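Local structure of UDP-galactopyranose mutase (Deinococcus radiodurans, 3HDQ) at residues D127-L132 against R169-K174; E144-V149 against T201-D206; M255-T258 against D262-F265. The protein binds FAD and UDP-galactopyranose and probably interconverts UDP-galactopyranose and UDP-galactofuranose. All blocks are in the same frame, centred on the assembly; numbering follows the deposited sequence.

Interaction 1. Residues D127-L132 against R169-K174; sequences DTVNRL and RDLYNK
Val129 and Leu171 stand at the closest backbone approach of two helical segments, their CA atoms 8.8 Å apart. The axes of 127-132 and 169-174 pass 12.9 Å from each other at 94°, almost at right angles, and at this spacing the backbones stay apart and the contact is made by side chains. Leucine suits both sides: with chi1 of Leu132 at -177°, CG points away from the backbone N, which brings CD2 to CD2 of Leu171, 3.8 Å away, the two side chains sliding past each other in opposite senses. Val129 is shorter and reaches less far, its CG2 staying 4.5 Å from Leu171 CD1. Phe146 of helix 139-149 also touches Val129.

Lys174 serves two chemistries at once. Its methylene CD lies 4.1 Å from Leu132 CD2, while the chain, bent at chi4, brings NZ to Asp170, four residues earlier on the same helix. There NZ donates to OD1 at 3.0 Å, on the syn lone pair, and more weakly to OD2 at 3.1 Å, forming an i to i+4 salt bridge. Tyr133 also hydrogen-bonds Asp170 OD1. Were Lys174 an alanine, the Asp170 carboxylate would probably lose its positive mate, and a gap would be likely to open beside Leu132 CD2.

Near-orthogonal helix packing through a few aliphatic side chains joins helix 126-133 to the long helix 159-184, whose next turns carry Phe175, Phe176, Tyr179, Thr180 and Trp184 of the UDP-sugar site.

Interaction 2. Residues E144-V149 against T201-D206; sequences EFFASV and TRTNRD
Phe146, on helix 139-149, faces the irregular chain at 201-206, and its CA is 8.8 Å from that of Thr203. One aromatic ring does nearly all the bridging. The CB of Phe146 is directed toward the loop, and with CG anti to the carbonyl carbon (chi1 -79°) the ring presents an edge, not a face: CE2 lies 3.7 Å from the backbone O of Arg202, which sits in the plane of the ring. Beside it, CD2 meets the methyl CG2 of Thr203 at 4.1 Å. A threonine is apt here: with OG1 between the backbone N and the carbonyl carbon (chi1 61°), CG2 is the branch that meets the ring.

The loop keeps its shape through its own polar bonds. Asn204 OD1 accepts from Asp206 N at 3.0 Å in an Asx turn; the N-H points nearly straight at the oxygen (165°) but comes from above the amide plane. Arg202, whose CB is directed away from the helix, sends NH1 to Arg208 O and, more weakly, to Asp206 O, 3.0 Å from NH1 and in the guanidinium plane. Ile124 and Val167 add apolar contacts to the Phe146 ring.

No hydrogen bond crosses between 144-149 and 201-206. The buried ring offers its slightly positive C-H rim to the negative end of a peptide carbonyl, so the attraction is probably weak and electrostatic, added to ordinary methyl-ring packing.

Interaction 3. Residues M255-T258 against D262-F265; sequences MIYT and DAFF. With FAD (flavin-adenine dinucleotide), chain L.
Phe264 runs alongside Tyr257 in the opposite direction and touches it along much of its length, as can be followed outward from the backbone. CB is directed toward strand 252-257, and CG, anti to the backbone N (chi1 -176°), carries the ring on past Tyr257. CB comes first, over the tyrosine face in a CH-pi contact 4.1 Å from the ring centroid. CD1 is next, 3.6 Å above the plane of the Tyr257 ring and over its centre, with Tyr257 CD1 the closest ring atom. One step further, CE1 reaches SD of Met255 at 3.7 Å, the sulfur lying near the plane of the phenylalanine ring, at its edge: a Met-aromatic contact made possible by the long, flexible methionine chain. On the other flank, CD2 stands 3.5 Å above the ring of Phe265.

The two rings thus form an edge-to-face pair, with Phe264 as the edge and Tyr257 as the face, their planes inclined at 55° and their centroids 4.8 Å apart. A tyrosine fits this buried place because its phenol can be satisfied: OH hydrogen-bonds Pro260 O in the connecting loop and passes 4.4 Å from Ala263 CB. The following residue turns to the cofactor, Thr258 OG1 lying 3.6 Å from O4B of FAD while bonding Val35 O.

Strand 252-257 runs between strands 30-35 and 359-361 in the five-stranded parallel sheet of the Rossmann-type FAD-binding fold. The short, weakly bonded helical turn 261-264 folds back on it: Phe264 also makes an edge-to-face pair with Phe361 and touches Tyr243, while Phe265 packs against helix 340-355.

How the interactions relate
Interactions 1 and 2 form one neighbourhood, their centres 10 Å apart, whereas the centre of interaction 3 is about 43 Å from that of interaction 1 and 44 Å from that of interaction 2. Along the sequence the first two interleave: 127-132, 144-149, 169-174, then 201-206. Phe146 joins them, its CE1 3.6 Å from Leu171 CD1, and Asp127 OD1 forms a salt bridge with Arg205 NH2 at 2.8 Å. Helices 126-133, 139-149 and 159-184 are thereby packed together, the Lys174 side chain about 10 Å from the bound substrate. Interaction 3 follows later, in the parallel sheet. The contacts thus probably belong to two packing regions, near the UDP-sugar site and the adenosine end of FAD.

Interaction 1. Residues D127-L132 against R169-K174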
loop_
_atom_site.group_PDB
_atom_site.type_symbol
_atom_site.label_atom_id
_atom_site.label_comp_id
_atom_site.label_asym_id
_atom_site.label_seq_id
_atom_site.Cartn_x
_atom_site.Cartn_y
_atom_site.Cartn_z
ATOM N N ASP A 127 1.785 -41.183 10.841
ATOM C CA ASP A 127 2.874 -40.746 11.715
ATOM C C ASP A 127 2.321 -40.133 12.992
ATOM O O ASP A 127 2.896 -40.306 14.070
ATOM C CB ASP A 127 3.794 -39.729 11.007
ATOM C CG ASP A 127 4.475 -40.310 9.774
ATOM O OD1 ASP A 127 5.002 -41.434 9.854
ATOM O OD2 ASP A 127 4.498 -39.635 8.723
ATOM N N THR A 128 1.212 -39.405 12.872
ATOM C CA THR A 128 0.572 -38.813 14.050
ATOM C C THR A 128 0.205 -39.885 15.082
ATOM O O THR A 128 0.482 -39.743 16.275
ATOM C CB THR A 128 -0.716 -38.043 13.694
ATOM O OG1 THR A 128 -0.432 -37.055 12.694
ATOM C CG2 THR A 128 -1.265 -37.363 14.928
ATOM N N VAL A 129 -0.440 -40.945 14.616
ATOM C CA VAL A 129 -0.841 -42.039 15.494
ATOM C C VAL A 129 0.382 -42.785 16.067
ATOM O O VAL A 129 0.493 -42.967 17.280
ATOM C CB VAL A 129 -1.777 -43.016 14.759
ATOM C CG1 VAL A 129 -2.116 -44.214 15.644
ATOM C CG2 VAL A 129 -3.043 -42.283 14.309
ATOM N N ASN A 130 1.296 -43.207 15.199
ATOM C CA ASN A 130 2.494 -43.872 15.670
ATOM C C ASN A 130 3.234 -43.039 16.717
ATOM O O ASN A 130 3.596 -43.542 17.769
ATOM C CB ASN A 130 3.404 -44.248 14.494
ATOM C CG ASN A 130 2.888 -45.468 13.724
ATOM O OD1 ASN A 130 2.097 -46.256 14.250
ATOM N ND2 ASN A 130 3.333 -45.624 12.481
ATOM N N ARG A 131 3.426 -41.755 16.450
ATOM C CA ARG A 131 4.214 -40.937 17.350
ATOM C C ARG A 131 3.504 -40.686 18.671
ATOM O O ARG A 131 4.149 -40.617 19.726
ATOM C CB ARG A 131 4.648 -39.623 16.677
ATOM C CG ARG A 131 5.670 -39.814 15.545
ATOM C CD ARG A 131 6.076 -38.487 14.906
ATOM N NE ARG A 131 6.643 -37.587 15.907
ATOM C CZ ARG A 131 6.718 -36.263 15.792
ATOM N NH1 ARG A 131 6.262 -35.642 14.701
ATOM N NH2 ARG A 131 7.251 -35.554 16.780
ATOM N N LEU A 132 2.181 -40.561 18.620
ATOM C CA LEU A 132 1.408 -40.233 19.810
ATOM C C LEU A 132 1.387 -41.391 20.805
ATOM O O LEU A 132 1.568 -41.183 22.005
ATOM C CB LEU A 132 -0.031 -39.825 19.448
ATOM C CG LEU A 132 -0.897 -39.380 20.640
ATOM C CD1 LEU A 132 -0.380 -38.075 21.221
ATOM C CD2 LEU A 132 -2.361 -39.235 20.256
ATOM N N ARG A 169 -12.864 -41.548 20.141
ATOM C CA ARG A 169 -13.077 -40.546 21.172
ATOM C C ARG A 169 -11.782 -39.930 21.738
ATOM O O ARG A 169 -11.752 -38.750 22.086
ATOM C CB ARG A 169 -13.928 -41.175 22.280
ATOM C CG ARG A 169 -14.230 -40.278 23.451
ATOM C CD ARG A 169 -15.229 -39.199 23.103
ATOM N NE ARG A 169 -16.409 -39.693 22.389
ATOM C CZ ARG A 169 -17.470 -38.937 22.122
ATOM N NH1 ARG A 169 -17.492 -37.671 22.524
ATOM N NH2 ARG A 169 -18.504 -39.435 21.454
ATOM N N ASP A 170 -10.714 -40.711 21.832
ATOM C CA ASP A 170 -9.454 -40.160 22.351
ATOM C C ASP A 170 -8.786 -39.175 21.376
ATOM O O ASP A 170 -8.342 -38.094 21.767
ATOM C CB ASP A 170 -8.472 -41.272 22.721
ATOM C CG ASP A 170 -7.292 -40.754 23.510
ATOM O OD1 ASP A 170 -6.137 -41.103 23.183
ATOM O OD2 ASP A 170 -7.523 -39.977 24.457
ATOM N N LEU A 171 -8.715 -39.547 20.105
ATOM C CA LEU A 171 -8.111 -38.680 19.105
ATOM C C LEU A 171 -8.947 -37.418 18.934
ATOM O O LEU A 171 -8.415 -36.323 18.729
ATOM C CB LEU A 171 -7.942 -39.433 17.785
ATOM C CG LEU A 171 -6.821 -40.471 17.856
ATOM C CD1 LEU A 171 -6.795 -41.312 16.582
ATOM C CD2 LEU A 171 -5.467 -39.772 18.108
ATOM N N TYR A 172 -10.261 -37.588 19.048
ATOM C CA TYR A 172 -11.199 -36.478 19.046
ATOM C C TYR A 172 -10.937 -35.520 20.204
ATOM O O TYR A 172 -10.928 -34.305 20.019
ATOM C CB TYR A 172 -12.639 -37.008 19.108
ATOM C CG TYR A 172 -13.682 -35.960 19.429
ATOM C CD1 TYR A 172 -14.176 -35.125 18.439
ATOM C CD2 TYR A 172 -14.183 -35.817 20.720
ATOM C CE1 TYR A 172 -15.139 -34.166 18.721
ATOM C CE2 TYR A 172 -15.146 -34.864 21.012
ATOM C CZ TYR A 172 -15.616 -34.040 20.004
ATOM O OH TYR A 172 -16.569 -33.089 20.269
ATOM N N ASN A 173 -10.739 -36.058 21.403
ATOM C CA ASN A 173 -10.502 -35.198 22.561
ATOM C C ASN A 173 -9.150 -34.497 22.468
ATOM O O ASN A 173 -8.976 -33.390 22.987
ATOM C CB ASN A 173 -10.560 -35.982 23.874
ATOM C CG ASN A 173 -11.955 -36.513 24.195
ATOM O OD1 ASN A 173 -12.969 -36.005 23.715
ATOM N ND2 ASN A 173 -12.002 -37.543 25.022
ATOM N N LYS A 174 -8.199 -35.145 21.800
ATOM C CA LYS A 174 -6.834 -34.636 21.758
ATOM C C LYS A 174 -6.566 -33.579 20.686
ATOM O O LYS A 174 -5.770 -32.671 20.911
ATOM C CB LYS A 174 -5.828 -35.791 21.671
ATOM C CG LYS A 174 -5.302 -36.164 23.038
ATOM C CD LYS A 174 -4.746 -37.565 23.120
ATOM C CE LYS A 174 -4.359 -37.866 24.575
ATOM N NZ LYS A 174 -4.529 -39.309 24.921
#

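Interaction 2. Residues E144-V149 against T201-D206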
loop_
_atom_site.group_PDB
_atom_site.type_symbol
_atom_site.label_atom_id
_atom_site.label_comp_id
_atom_site.label_asym_id
_atom_site.label_seq_id
_atom_site.Cartn_x
_atom_site.Cartn_y
_atom_site.Cartn_z
ATOM N N GLU A 144 -7.367 -50.326 10.200
ATOM C CA GLU A 144 -8.011 -51.298 11.070
ATOM C C GLU A 144 -8.065 -50.732 12.487
ATOM O O GLU A 144 -9.085 -50.827 13.173
ATOM C CB GLU A 144 -7.261 -52.629 11.008
ATOM C CG GLU A 144 -6.725 -52.924 9.602
ATOM C CD GLU A 144 -6.179 -54.335 9.439
ATOM O OE1 GLU A 144 -6.995 -55.286 9.367
ATOM O OE2 GLU A 144 -4.935 -54.488 9.359
ATOM N N PHE A 145 -6.965 -50.119 12.908
ATOM C CA PHE A 145 -6.918 -49.433 14.190
ATOM C C PHE A 145 -8.039 -48.400 14.318
ATOM O O PHE A 145 -8.767 -48.406 15.306
ATOM C CB PHE A 145 -5.560 -48.759 14.398
ATOM C CG PHE A 145 -5.487 -47.928 15.647
ATOM C CD1 PHE A 145 -5.245 -48.522 16.871
ATOM C CD2 PHE A 145 -5.684 -46.556 15.598
ATOM C CE1 PHE A 145 -5.183 -47.771 18.022
ATOM C CE2 PHE A 145 -5.626 -45.796 16.747
ATOM C CZ PHE A 145 -5.369 -46.401 17.963
ATOM N N PHE A 146 -8.169 -47.517 13.327
ATOM C CA PHE A 146 -9.239 -46.501 13.338
ATOM C C PHE A 146 -10.620 -47.164 13.450
ATOM O O PHE A 146 -11.459 -46.752 14.257
ATOM C CB PHE A 146 -9.190 -45.615 12.083
ATOM C CG PHE A 146 -8.134 -44.534 12.126
ATOM C CD1 PHE A 146 -7.722 -43.987 13.336
ATOM C CD2 PHE A 146 -7.578 -44.043 10.949
ATOM C CE1 PHE A 146 -6.759 -42.988 13.372
ATOM C CE2 PHE A 146 -6.618 -43.032 10.978
ATOM C CZ PHE A 146 -6.207 -42.512 12.193
ATOM N N ALA A 147 -10.837 -48.189 12.629
ATOM C CA ALA A 147 -12.058 -48.985 12.669
ATOM C C ALA A 147 -12.374 -49.473 14.082
ATOM O O ALA A 147 -13.528 -49.476 14.506
ATOM C CB ALA A 147 -11.944 -50.169 11.709
ATOM N N SER A 148 -11.333 -49.861 14.815
ATOM C CA SER A 148 -11.501 -50.458 16.138
ATOM C C SER A 148 -11.815 -49.460 17.263
ATOM O O SER A 148 -12.237 -49.869 18.344
ATOM C CB SER A 148 -10.258 -51.274 16.513
ATOM O OG SER A 148 -9.293 -50.475 17.192
ATOM N N VAL A 149 -11.593 -48.164 17.042
ATOM C CA VAL A 149 -11.920 -47.183 18.082
ATOM C C VAL A 149 -13.107 -46.306 17.679
ATOM O O VAL A 149 -13.714 -45.632 18.513
ATOM C CB VAL A 149 -10.715 -46.284 18.459
ATOM C CG1 VAL A 149 -9.631 -47.095 19.173
ATOM C CG2 VAL A 149 -10.159 -45.580 17.227
ATOM N N THR A 201 -9.193 -36.962 7.966
ATOM C CA THR A 201 -8.261 -37.894 8.590
ATOM C C THR A 201 -7.628 -38.770 7.529
ATOM O O THR A 201 -8.277 -39.154 6.568
ATOM C CB THR A 201 -8.913 -38.770 9.666
ATOM O OG1 THR A 201 -10.328 -38.844 9.429
ATOM C CG2 THR A 201 -8.636 -38.179 11.064
ATOM N N ARG A 202 -6.346 -39.065 7.697
ATOM C CA ARG A 202 -5.609 -39.812 6.692
ATOM C C ARG A 202 -5.046 -41.093 7.266
ATOM O O ARG A 202 -4.706 -41.152 8.448
ATOM C CB ARG A 202 -4.467 -38.962 6.140
ATOM C CG ARG A 202 -4.921 -37.625 5.595
ATOM C CD ARG A 202 -3.748 -36.842 5.052
ATOM N NE ARG A 202 -4.188 -35.685 4.293
ATOM C CZ ARG A 202 -3.466 -34.580 4.152
ATOM N NH1 ARG A 202 -2.272 -34.489 4.730
ATOM N NH2 ARG A 202 -3.945 -33.564 3.452
ATOM N N THR A 203 -4.946 -42.113 6.419
ATOM C CA THR A 203 -4.246 -43.343 6.772
ATOM C C THR A 203 -2.864 -43.412 6.109
ATOM O O THR A 203 -2.077 -44.309 6.414
ATOM C CB THR A 203 -5.048 -44.595 6.375
ATOM O OG1 THR A 203 -5.245 -44.605 4.957
ATOM C CG2 THR A 203 -6.402 -44.607 7.077
ATOM N N ASN A 204 -2.571 -42.472 5.208
ATOM C CA ASN A 204 -1.245 -42.398 4.591
ATOM C C ASN A 204 -0.269 -41.561 5.430
ATOM O O ASN A 204 -0.546 -41.261 6.599
ATOM C CB ASN A 204 -1.335 -41.883 3.146
ATOM C CG ASN A 204 -1.800 -40.437 3.061
ATOM O OD1 ASN A 204 -1.756 -39.705 4.044
ATOM N ND2 ASN A 204 -2.256 -40.023 1.875
ATOM N N ARG A 205 0.861 -41.180 4.838
ATOM C CA ARG A 205 1.854 -40.368 5.542
ATOM C C ARG A 205 1.985 -38.933 4.998
ATOM O O ARG A 205 3.020 -38.293 5.157
ATOM C CB ARG A 205 3.214 -41.063 5.518
ATOM C CG ARG A 205 3.175 -42.496 6.041
ATOM C CD ARG A 205 4.576 -43.080 6.113
ATOM N NE ARG A 205 5.356 -42.460 7.177
ATOM C CZ ARG A 205 6.616 -42.775 7.450
ATOM N NH1 ARG A 205 7.239 -43.688 6.724
ATOM N NH2 ARG A 205 7.254 -42.179 8.446
ATOM N N ASP A 206 0.933 -38.431 4.366
ATOM C CA ASP A 206 0.917 -37.069 3.855
ATOM C C ASP A 206 0.794 -36.092 5.020
ATOM O O ASP A 206 -0.125 -36.197 5.844
ATOM C CB ASP A 206 -0.254 -36.898 2.884
ATOM C CG ASP A 206 -0.166 -35.614 2.059
ATOM O OD1 ASP A 206 0.531 -34.661 2.474
ATOM O OD2 ASP A 206 -0.800 -35.560 0.986
#

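Interaction 3. Residues M255-T258 against D262-F265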
loop_
_atom_site.group_PDB
_atom_site.type_symbol
_atom_site.label_atom_id
_atom_site.label_comp_id
_atom_site.label_asym_id
_atom_site.label_seq_id
_atom_site.Cartn_x
_atom_site.Cartn_y
_atom_site.Cartn_z
ATOM N N MET A 255 -26.076 -2.840 -7.408
ATOM C CA MET A 255 -25.179 -3.023 -6.273
ATOM C C MET A 255 -24.744 -4.479 -6.118
ATOM O O MET A 255 -25.552 -5.410 -6.249
ATOM C CB MET A 255 -25.805 -2.527 -4.956
ATOM C CG MET A 255 -24.901 -2.784 -3.756
ATOM S SD MET A 255 -25.519 -2.342 -2.117
ATOM C CE MET A 255 -25.396 -0.559 -2.191
ATOM N N ILE A 256 -23.451 -4.658 -5.857
ATOM C CA ILE A 256 -22.903 -5.949 -5.474
ATOM C C ILE A 256 -22.421 -5.807 -4.036
ATOM O O ILE A 256 -21.543 -5.005 -3.759
ATOM C CB ILE A 256 -21.769 -6.386 -6.429
ATOM C CG1 ILE A 256 -22.350 -6.634 -7.827
ATOM C CG2 ILE A 256 -21.076 -7.655 -5.922
ATOM C CD1 ILE A 256 -21.378 -7.185 -8.818
ATOM N N TYR A 257 -23.034 -6.559 -3.123
ATOM C CA TYR A 257 -22.735 -6.446 -1.697
ATOM C C TYR A 257 -21.975 -7.687 -1.200
ATOM O O TYR A 257 -22.378 -8.820 -1.478
ATOM C CB TYR A 257 -24.032 -6.209 -0.885
ATOM C CG TYR A 257 -23.827 -6.064 0.615
ATOM C CD1 TYR A 257 -23.433 -4.856 1.171
ATOM C CD2 TYR A 257 -24.030 -7.141 1.473
ATOM C CE1 TYR A 257 -23.233 -4.729 2.542
ATOM C CE2 TYR A 257 -23.849 -7.026 2.829
ATOM C CZ TYR A 257 -23.444 -5.824 3.366
ATOM O OH TYR A 257 -23.261 -5.714 4.738
ATOM N N THR A 258 -20.872 -7.466 -0.484
ATOM C CA THR A 258 -20.037 -8.569 0.004
ATOM C C THR A 258 -19.804 -8.483 1.520
ATOM O O THR A 258 -18.981 -9.203 2.079
ATOM C CB THR A 258 -18.684 -8.675 -0.759
ATOM O OG1 THR A 258 -17.784 -7.634 -0.350
ATOM C CG2 THR A 258 -18.906 -8.602 -2.279
ATOM N N ASP A 262 -26.792 -9.710 7.654
ATOM C CA ASP A 262 -27.738 -9.235 8.650
ATOM C C ASP A 262 -27.710 -7.712 8.693
ATOM O O ASP A 262 -28.758 -7.073 8.727
ATOM C CB ASP A 262 -27.525 -9.876 10.036
ATOM C CG ASP A 262 -26.089 -9.750 10.544
ATOM O OD1 ASP A 262 -25.193 -9.386 9.754
ATOM O OD2 ASP A 262 -25.857 -10.019 11.741
ATOM N N ALA A 263 -26.510 -7.142 8.636
ATOM C CA ALA A 263 -26.323 -5.694 8.701
ATOM C C ALA A 263 -26.956 -4.984 7.519
ATOM O O ALA A 263 -27.467 -3.877 7.661
ATOM C CB ALA A 263 -24.835 -5.339 8.783
ATOM N N PHE A 264 -26.918 -5.611 6.351
ATOM C CA PHE A 264 -27.497 -4.983 5.172
ATOM C C PHE A 264 -28.984 -4.731 5.401
ATOM O O PHE A 264 -29.531 -3.720 4.963
ATOM C CB PHE A 264 -27.286 -5.848 3.937
ATOM C CG PHE A 264 -27.767 -5.213 2.671
ATOM C CD1 PHE A 264 -26.929 -4.388 1.933
ATOM C CD2 PHE A 264 -29.056 -5.431 2.218
ATOM C CE1 PHE A 264 -27.376 -3.797 0.766
ATOM C CE2 PHE A 264 -29.505 -4.841 1.052
ATOM C CZ PHE A 264 -28.664 -4.023 0.328
ATOM N N PHE A 265 -29.627 -5.656 6.103
ATOM C CA PHE A 265 -31.049 -5.556 6.350
ATOM C C PHE A 265 -31.315 -5.112 7.793
ATOM O O PHE A 265 -32.298 -5.522 8.414
ATOM C CB PHE A 265 -31.738 -6.887 6.025
ATOM C CG PHE A 265 -31.702 -7.245 4.557
ATOM C CD1 PHE A 265 -30.874 -8.259 4.089
ATOM C CD2 PHE A 265 -32.498 -6.563 3.642
ATOM C CE1 PHE A 265 -30.842 -8.584 2.744
ATOM C CE2 PHE A 265 -32.472 -6.888 2.286
ATOM C CZ PHE A 265 -31.646 -7.900 1.839
HETATM P PA FAD L . -13.797 -10.259 2.759
HETATM O O1A FAD L . -12.393 -10.401 2.674
HETATM O O2A FAD L . -14.191 -10.337 4.105
HETATM O O5B FAD L . -14.129 -8.864 2.180
HETATM C C5B FAD L . -15.346 -8.230 2.300
HETATM C C4B FAD L . -15.069 -6.767 2.405
HETATM O O4B FAD L . -16.256 -6.066 2.515
HETATM C C3B FAD L . -14.305 -6.495 3.678
HETATM O O3B FAD L . -13.035 -5.985 3.446
HETATM C C2B FAD L . -15.138 -5.490 4.401
HETATM O O2B FAD L . -14.327 -4.509 4.923
HETATM C C1B FAD L . -16.054 -4.976 3.331
HETATM N N9A FAD L . -17.280 -4.422 3.896
HETATM C C8A FAD L . -18.164 -5.003 4.715
HETATM N N7A FAD L . -19.125 -4.163 5.003
HETATM C C5A FAD L . -18.881 -3.022 4.378
HETATM C C6A FAD L . -19.533 -1.810 4.318
HETATM N N6A FAD L . -20.709 -1.669 4.826
HETATM N N1A FAD L . -19.030 -0.800 3.580
HETATM C C2A FAD L . -17.873 -0.969 2.909
HETATM N N3A FAD L . -17.234 -2.156 2.968
HETATM C C4A FAD L . -17.713 -3.163 3.694
HETATM N N1 FAD L . -8.708 -18.866 2.797
HETATM C C2 FAD L . -7.897 -19.692 2.127
HETATM O O2 FAD L . -8.166 -20.069 1.026
HETATM N N3 FAD L . -6.764 -20.083 2.718
HETATM C C4 FAD L . -6.448 -19.648 3.961
HETATM O O4 FAD L . -5.448 -19.986 4.497
HETATM C C4X FAD L . -7.288 -18.829 4.621
HETATM N N5 FAD L . -6.970 -18.417 5.865
HETATM C C5X FAD L . -7.809 -17.593 6.524
HETATM C C6 FAD L . -7.470 -17.168 7.786
HETATM C C7 FAD L . -8.311 -16.331 8.464
HETATM C C7M FAD L . -7.966 -15.872 9.820
HETATM C C8 FAD L . -9.472 -15.907 7.885
HETATM C C8M FAD L . -10.352 -15.007 8.667
HETATM C C9 FAD L . -9.806 -16.329 6.615
HETATM C C9A FAD L . -8.980 -17.181 5.925
HETATM N N10 FAD L . -9.288 -17.603 4.664
HETATM C C10 FAD L . -8.433 -18.432 4.030
HETATM C "C1'" FAD L . -10.590 -17.281 4.027
HETATM C "C2'" FAD L . -10.573 -15.992 3.238
HETATM O "O2'" FAD L . -10.301 -14.988 4.149
HETATM C "C3'" FAD L . -11.906 -15.678 2.569
HETATM O "O3'" FAD L . -12.289 -16.562 1.611
HETATM C "C4'" FAD L . -11.784 -14.476 1.705
HETATM O "O4'" FAD L . -10.782 -13.711 2.302
HETATM C "C5'" FAD L . -13.121 -13.799 1.662
HETATM O "O5'" FAD L . -13.317 -12.943 0.598
HETATM P P FAD L . -14.553 -12.006 0.616
HETATM O O1P FAD L . -14.431 -11.060 -0.422
HETATM O O2P FAD L . -15.687 -12.816 0.382
HETATM O O3P FAD L . -14.645 -11.347 2.027
#